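Local coordinates for protein ORF10 (Moritella marina, PDB 6RIW) that probably condenses acyl units during polyunsaturated fatty acid synthesis, this part being the ketosynthase-chain length factor didomain of a longer multidomain synthase, at residues A[321-333]-A[429-441]. Sequence-based numbering, arbitrary orientation.
Sequences DPSTVDYIECHAT and KPRTAGVSVFGFG
Gly434 lies between Tyr327 and Glu329 in a parallel pairing of strands 327-329 and 432-439. Its N donates to Tyr327 O at 2.9 Å, while its O receives Glu329 N. Two residues on, Ser436 N donates to Glu329 O. Glycine suits this place because Ile328 CG1, with Val325 CG1 beside it, would press on a side chain there. On the other face Ala433, small enough to fit, sets its CB at the edge of the Tyr327 ring, 4.4 Å from CD2. The neighbouring Glu329 turns its carboxylate away from strand 432-439; Tyr327 OH donates to its OE1, Lys380 forms a salt bridge with the same oxygen, and Val362 N binds OE2, which would offset the charge of this buried carboxylate.

This belongs to the thiolase-like fold of the ketosynthase domain: strand 327-329 is hydrogen-bonded between parallel strands 358-360 and 432-439, with helices 304-318 and 336-350 packing against side chains of the pair. His331 opens His-Ala-Thr, apparently the counterpart of the family's His-Gly-Thr motif. Its CG, anti to the backbone N (chi1 170°), swings the imidazole across strand 432-439 to meet Phe438 obliquely, the ring planes at 57°. Phe438 O lies over one imidazole face, 3.0 Å from NE2 but too poorly angled for a hydrogen bond; Phe438 CB makes a CH-pi contact, 4.2 Å from the centroid.

In contrast to this buried pairing, the opposite end reaches solvent at exposed Lys429. The strongest polar partner of Asp326 is Trp419, but aspartate also suits the contact because OD2 accepts twice: Lys429, bent at chi3 and chi4, brings NZ onto its syn lone pair at 3.1 Å, a salt bridge, and Thr432 N approaches on the anti side at 3.2 Å. NZ also donates to Pro430 O, and Asp326 N separately donates to Thr432 O.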
ATOM      1  N   ASP A 321      15.953  29.563  -6.095  1.00 33.00           N
ATOM      2  CA  ASP A 321      17.309  29.573  -5.560  1.00 30.35           C
ATOM      3  C   ASP A 321      17.319  29.027  -4.135  1.00 27.19           C
ATOM      4  O   ASP A 321      16.618  29.564  -3.265  1.00 28.70           O
ATOM      5  CB  ASP A 321      17.872  30.997  -5.584  1.00 30.78           C
ATOM      6  CG  ASP A 321      19.372  31.043  -5.324  1.00 36.68           C
ATOM      7  OD1 ASP A 321      19.894  30.161  -4.612  1.00 33.64           O
ATOM      8  OD2 ASP A 321      20.041  31.975  -5.822  1.00 43.96           O
ATOM      9  N   PRO A 322      18.101  27.989  -3.847  1.00 29.57           N
ATOM     10  CA  PRO A 322      18.150  27.456  -2.474  1.00 29.39           C
ATOM     11  C   PRO A 322      18.637  28.463  -1.443  1.00 31.60           C
ATOM     12  O   PRO A 322      18.489  28.201  -0.237  1.00 30.19           O
ATOM     13  CB  PRO A 322      19.118  26.272  -2.590  1.00 27.39           C
ATOM     14  CG  PRO A 322      19.168  25.937  -4.037  1.00 30.12           C
ATOM     15  CD  PRO A 322      18.887  27.185  -4.798  1.00 26.64           C
ATOM     16  N   SER A 323      19.224  29.591  -1.877  1.00 31.78           N
ATOM     17  CA  SER A 323      19.577  30.684  -0.971  1.00 29.37           C
ATOM     18  C   SER A 323      18.368  31.309  -0.309  1.00 31.86           C
ATOM     19  O   SER A 323      18.512  31.938   0.743  1.00 33.04           O
ATOM     20  CB  SER A 323      20.318  31.798  -1.723  1.00 33.61           C
ATOM     21  OG  SER A 323      21.314  31.268  -2.573  1.00 38.87           O
ATOM     22  N   THR A 324      17.192  31.184  -0.908  1.00 29.72           N
ATOM     23  CA  THR A 324      16.008  31.885  -0.436  1.00 33.39           C
ATOM     24  C   THR A 324      15.191  31.083   0.577  1.00 29.67           C
ATOM     25  O   THR A 324      14.225  31.619   1.133  1.00 31.99           O
ATOM     26  CB  THR A 324      15.134  32.274  -1.631  1.00 33.18           C
ATOM     27  OG1 THR A 324      14.632  31.088  -2.257  1.00 36.43           O
ATOM     28  CG2 THR A 324      15.964  33.055  -2.652  1.00 36.32           C
ATOM     29  N   VAL A 325      15.562  29.832   0.851  1.00 31.93           N
ATOM     30  CA  VAL A 325      14.784  28.991   1.760  1.00 27.78           C
ATOM     31  C   VAL A 325      15.017  29.429   3.199  1.00 27.74           C
ATOM     32  O   VAL A 325      16.156  29.451   3.680  1.00 31.26           O
ATOM     33  CB  VAL A 325      15.145  27.515   1.585  1.00 28.60           C
ATOM     34  CG1 VAL A 325      14.275  26.670   2.508  1.00 28.69           C
ATOM     35  CG2 VAL A 325      14.984  27.115   0.147  1.00 27.64           C
ATOM     36  N   ASP A 326      13.933  29.726   3.910  1.00 25.10           N
ATOM     37  CA  ASP A 326      14.017  30.251   5.270  1.00 27.48           C
ATOM     38  C   ASP A 326      13.884  29.184   6.342  1.00 28.09           C
ATOM     39  O   ASP A 326      14.447  29.338   7.434  1.00 25.07           O
ATOM     40  CB  ASP A 326      12.924  31.302   5.504  1.00 28.36           C
ATOM     41  CG  ASP A 326      12.957  32.408   4.474  1.00 32.75           C
ATOM     42  OD1 ASP A 326      14.044  32.981   4.264  1.00 34.07           O
ATOM     43  OD2 ASP A 326      11.907  32.689   3.864  1.00 31.54           O
ATOM     44  N   TYR A 327      13.130  28.120   6.067  1.00 22.35           N
ATOM     45  CA  TYR A 327      12.777  27.142   7.082  1.00 21.52           C
ATOM     46  C   TYR A 327      12.585  25.810   6.375  1.00 22.69           C
ATOM     47  O   TYR A 327      12.055  25.780   5.265  1.00 21.74           O
ATOM     48  CB  TYR A 327      11.486  27.527   7.828  1.00 24.24           C
ATOM     49  CG  TYR A 327      10.999  26.438   8.758  1.00 26.52           C
ATOM     50  CD1 TYR A 327      11.613  26.224   9.985  1.00 24.76           C
ATOM     51  CD2 TYR A 327       9.935  25.609   8.405  1.00 25.96           C
ATOM     52  CE1 TYR A 327      11.186  25.223  10.837  1.00 26.74           C
ATOM     53  CE2 TYR A 327       9.498  24.613   9.255  1.00 24.27           C
ATOM     54  CZ  TYR A 327      10.122  24.420  10.469  1.00 27.83           C
ATOM     55  OH  TYR A 327       9.696  23.414  11.320  1.00 29.43           O
ATOM     56  N   ILE A 328      13.010  24.724   7.013  1.00 21.95           N
ATOM     57  CA  ILE A 328      12.777  23.380   6.487  1.00 24.41           C
ATOM     58  C   ILE A 328      12.128  22.535   7.573  1.00 24.92           C
ATOM     59  O   ILE A 328      12.671  22.405   8.679  1.00 19.42           O
ATOM     60  CB  ILE A 328      14.066  22.708   6.009  1.00 25.10           C
ATOM     61  CG1 ILE A 328      14.681  23.496   4.856  1.00 28.82           C
ATOM     62  CG2 ILE A 328      13.791  21.262   5.591  1.00 24.40           C
ATOM     63  CD1 ILE A 328      16.078  23.085   4.572  1.00 32.48           C
ATOM     64  N   GLU A 329      10.980  21.949   7.257  1.00 23.89           N
ATOM     65  CA  GLU A 329      10.372  20.973   8.148  1.00 23.15           C
ATOM     66  C   GLU A 329      11.022  19.637   7.824  1.00 24.44           C
ATOM     67  O   GLU A 329      10.860  19.107   6.714  1.00 22.04           O
ATOM     68  CB  GLU A 329       8.853  20.959   7.974  1.00 22.37           C
ATOM     69  CG  GLU A 329       8.139  19.797   8.691  1.00 24.17           C
ATOM     70  CD  GLU A 329       8.180  19.879  10.222  1.00 28.59           C
ATOM     71  OE1 GLU A 329       8.424  20.976  10.799  1.00 22.92           O
ATOM     72  OE2 GLU A 329       7.950  18.821  10.847  1.00 28.72           O
ATOM     73  N   CYS A 330      11.821  19.134   8.759  1.00 20.87           N
ATOM     74  CA  CYS A 330      12.691  17.999   8.489  1.00 26.39           C
ATOM     75  C   CYS A 330      11.989  16.679   8.733  1.00 23.18           C
ATOM     76  O   CYS A 330      10.957  16.602   9.410  1.00 23.62           O
ATOM     77  CB  CYS A 330      13.944  18.055   9.359  1.00 25.94           C
ATOM     78  SG  CYS A 330      14.941  19.506   8.992  1.00 27.42           S
ATOM     79  N   HIS A 331      12.595  15.624   8.191  1.00 21.21           N
ATOM     80  CA  HIS A 331      12.097  14.276   8.432  1.00 24.14           C
ATOM     81  C   HIS A 331      12.367  13.830   9.870  1.00 27.84           C
ATOM     82  O   HIS A 331      11.553  13.096  10.450  1.00 24.98           O
ATOM     83  CB  HIS A 331      12.740  13.326   7.426  1.00 22.86           C
ATOM     84  CG  HIS A 331      12.498  11.882   7.724  1.00 26.80           C
ATOM     85  ND1 HIS A 331      11.263  11.293   7.566  1.00 27.49           N
ATOM     86  CD2 HIS A 331      13.328  10.912   8.176  1.00 26.40           C
ATOM     87  CE1 HIS A 331      11.341  10.018   7.909  1.00 26.11           C
ATOM     88  NE2 HIS A 331      12.582   9.761   8.282  1.00 30.20           N
ATOM     89  N   ALA A 332      13.480  14.303  10.460  1.00 24.43           N
ATOM     90  CA  ALA A 332      13.970  13.997  11.811  1.00 26.45           C
ATOM     91  C   ALA A 332      13.010  13.248  12.729  1.00 24.72           C
ATOM     92  O   ALA A 332      12.128  13.856  13.342  1.00 23.39           O
ATOM     93  CB  ALA A 332      14.376  15.291  12.518  1.00 25.24           C
ATOM     94  N   THR A 333      13.207  11.940  12.875  1.00 25.32           N
ATOM     95  CA  THR A 333      12.318  11.113  13.675  1.00 22.95           C
ATOM     96  C   THR A 333      12.780  10.945  15.110  1.00 25.76           C
ATOM     97  O   THR A 333      12.014  10.421  15.920  1.00 27.28           O
ATOM     98  CB  THR A 333      12.211   9.715  13.087  1.00 24.07           C
ATOM     99  OG1 THR A 333      13.501   9.096  13.183  1.00 24.61           O
ATOM    100  CG2 THR A 333      11.751   9.758  11.639  1.00 27.99           C
ATOM    101  N   LYS A 429      10.965  39.256  -1.801  1.00 38.86           N
ATOM    102  CA  LYS A 429      11.283  37.833  -1.645  1.00 38.97           C
ATOM    103  C   LYS A 429      10.176  37.099  -0.884  1.00 37.27           C
ATOM    104  O   LYS A 429       9.861  37.447   0.255  1.00 35.20           O
ATOM    105  CB  LYS A 429      12.623  37.657  -0.920  1.00 40.38           C
ATOM    106  CG  LYS A 429      13.078  36.211  -0.815  1.00 40.21           C
ATOM    107  CD  LYS A 429      14.084  36.018   0.303  1.00 39.08           C
ATOM    108  CE  LYS A 429      13.718  34.817   1.165  1.00 42.33           C
ATOM    109  NZ  LYS A 429      12.410  35.006   1.865  1.00 41.46           N
ATOM    110  N   PRO A 430       9.580  36.077  -1.504  1.00 36.27           N
ATOM    111  CA  PRO A 430       8.506  35.342  -0.821  1.00 34.79           C
ATOM    112  C   PRO A 430       9.057  34.517   0.336  1.00 29.30           C
ATOM    113  O   PRO A 430      10.154  33.963   0.259  1.00 29.54           O
ATOM    114  CB  PRO A 430       7.916  34.442  -1.923  1.00 32.06           C
ATOM    115  CG  PRO A 430       8.660  34.790  -3.214  1.00 36.34           C
ATOM    116  CD  PRO A 430       9.946  35.460  -2.792  1.00 38.77           C
ATOM    117  N   ARG A 431       8.296  34.464   1.430  1.00 29.89           N
ATOM    118  CA  ARG A 431       8.577  33.484   2.469  1.00 27.91           C
ATOM    119  C   ARG A 431       8.581  32.094   1.848  1.00 28.09           C
ATOM    120  O   ARG A 431       7.649  31.733   1.122  1.00 25.62           O
ATOM    121  CB  ARG A 431       7.531  33.561   3.580  1.00 26.51           C
ATOM    122  CG  ARG A 431       7.684  34.773   4.497  1.00 30.66           C
ATOM    123  CD  ARG A 431       6.814  34.641   5.730  1.00 32.80           C
ATOM    124  NE  ARG A 431       5.404  34.691   5.377  1.00 37.43           N
ATOM    125  CZ  ARG A 431       4.521  35.527   5.915  1.00 39.57           C
ATOM    126  NH1 ARG A 431       4.903  36.393   6.851  1.00 45.20           N
ATOM    127  NH2 ARG A 431       3.254  35.495   5.511  1.00 38.95           N
ATOM    128  N   THR A 432       9.625  31.317   2.131  1.00 25.46           N
ATOM    129  CA  THR A 432       9.854  30.053   1.447  1.00 26.47           C
ATOM    130  C   THR A 432      10.253  28.974   2.446  1.00 27.67           C
ATOM    131  O   THR A 432      11.131  29.192   3.285  1.00 24.91           O
ATOM    132  CB  THR A 432      10.924  30.218   0.364  1.00 28.05           C
ATOM    133  OG1 THR A 432      10.507  31.253  -0.536  1.00 26.31           O
ATOM    134  CG2 THR A 432      11.106  28.933  -0.419  1.00 27.45           C
ATOM    135  N   ALA A 433       9.610  27.807   2.344  1.00 23.49           N
ATOM    136  CA  ALA A 433       9.879  26.683   3.223  1.00 22.97           C
ATOM    137  C   ALA A 433      10.084  25.420   2.403  1.00 24.38           C
ATOM    138  O   ALA A 433       9.496  25.256   1.333  1.00 23.55           O
ATOM    139  CB  ALA A 433       8.733  26.475   4.227  1.00 21.30           C
ATOM    140  N   GLY A 434      10.924  24.526   2.914  1.00 23.28           N
ATOM    141  CA  GLY A 434      11.044  23.182   2.383  1.00 23.89           C
ATOM    142  C   GLY A 434      10.379  22.193   3.323  1.00 20.31           C
ATOM    143  O   GLY A 434      10.278  22.436   4.528  1.00 23.18           O
ATOM    144  N   VAL A 435       9.903  21.077   2.776  1.00 19.58           N
ATOM    145  CA  VAL A 435       9.454  19.950   3.589  1.00 20.76           C
ATOM    146  C   VAL A 435      10.121  18.695   3.049  1.00 20.02           C
ATOM    147  O   VAL A 435      10.038  18.419   1.844  1.00 19.70           O
ATOM    148  CB  VAL A 435       7.919  19.780   3.578  1.00 18.26           C
ATOM    149  CG1 VAL A 435       7.520  18.586   4.462  1.00 20.03           C
ATOM    150  CG2 VAL A 435       7.222  21.028   4.044  1.00 21.81           C
ATOM    151  N   SER A 436      10.779  17.940   3.929  1.00 17.12           N
ATOM    152  CA  SER A 436      11.494  16.726   3.562  1.00 20.89           C
ATOM    153  C   SER A 436      10.870  15.516   4.245  1.00 21.48           C
ATOM    154  O   SER A 436      10.500  15.576   5.425  1.00 20.04           O
ATOM    155  CB  SER A 436      12.996  16.813   3.927  1.00 24.89           C
ATOM    156  OG  SER A 436      13.571  18.030   3.472  1.00 23.57           O
ATOM    157  N   VAL A 437      10.750  14.413   3.504  1.00 21.46           N
ATOM    158  CA  VAL A 437      10.393  13.126   4.095  1.00 19.36           C
ATOM    159  C   VAL A 437      11.263  12.054   3.452  1.00 24.01           C
ATOM    160  O   VAL A 437      11.400  12.010   2.222  1.00 22.37           O
ATOM    161  CB  VAL A 437       8.889  12.781   3.964  1.00 20.78           C
ATOM    162  CG1 VAL A 437       8.059  13.637   4.901  1.00 22.99           C
ATOM    163  CG2 VAL A 437       8.393  12.978   2.522  1.00 21.24           C
ATOM    164  N   PHE A 438      11.878  11.211   4.289  1.00 20.86           N
ATOM    165  CA  PHE A 438      12.816  10.178   3.841  1.00 20.21           C
ATOM    166  C   PHE A 438      12.375   8.821   4.403  1.00 26.73           C
ATOM    167  O   PHE A 438      12.712   8.470   5.539  1.00 28.34           O
ATOM    168  CB  PHE A 438      14.238  10.526   4.270  1.00 23.68           C
ATOM    169  CG  PHE A 438      14.704  11.900   3.829  1.00 23.47           C
ATOM    170  CD1 PHE A 438      14.510  12.340   2.523  1.00 24.79           C
ATOM    171  CD2 PHE A 438      15.355  12.744   4.721  1.00 25.24           C
ATOM    172  CE1 PHE A 438      14.958  13.592   2.110  1.00 26.83           C
ATOM    173  CE2 PHE A 438      15.804  13.990   4.324  1.00 26.59           C
ATOM    174  CZ  PHE A 438      15.603  14.425   3.020  1.00 28.19           C
ATOM    175  N   GLY A 439      11.643   8.047   3.600  1.00 22.17           N
ATOM    176  CA  GLY A 439      11.050   6.815   4.068  1.00 22.06           C
ATOM    177  C   GLY A 439      11.963   5.596   3.982  1.00 24.32           C
ATOM    178  O   GLY A 439      12.961   5.591   3.258  1.00 20.74           O
ATOM    179  N   PHE A 440      11.591   4.558   4.740  1.00 21.89           N
ATOM    180  CA  PHE A 440      12.241   3.259   4.630  1.00 22.02           C
ATOM    181  C   PHE A 440      12.221   2.774   3.184  1.00 22.13           C
ATOM    182  O   PHE A 440      11.261   3.004   2.438  1.00 23.52           O
ATOM    183  CB  PHE A 440      11.534   2.229   5.529  1.00 22.25           C
ATOM    184  CG  PHE A 440      11.516   2.613   6.984  1.00 27.45           C
ATOM    185  CD1 PHE A 440      12.688   2.966   7.630  1.00 28.18           C
ATOM    186  CD2 PHE A 440      10.329   2.623   7.706  1.00 33.47           C
ATOM    187  CE1 PHE A 440      12.683   3.333   8.977  1.00 32.37           C
ATOM    188  CE2 PHE A 440      10.311   2.996   9.064  1.00 34.68           C
ATOM    189  CZ  PHE A 440      11.486   3.347   9.693  1.00 33.66           C
ATOM    190  N   GLY A 441      13.288   2.087   2.785  1.00 21.49           N
ATOM    191  CA  GLY A 441      13.438   1.731   1.389  1.00 21.39           C
ATOM    192  C   GLY A 441      14.012   2.831   0.527  1.00 21.84           C
ATOM    193  O   GLY A 441      13.872   2.788  -0.705  1.00 21.18           O
TER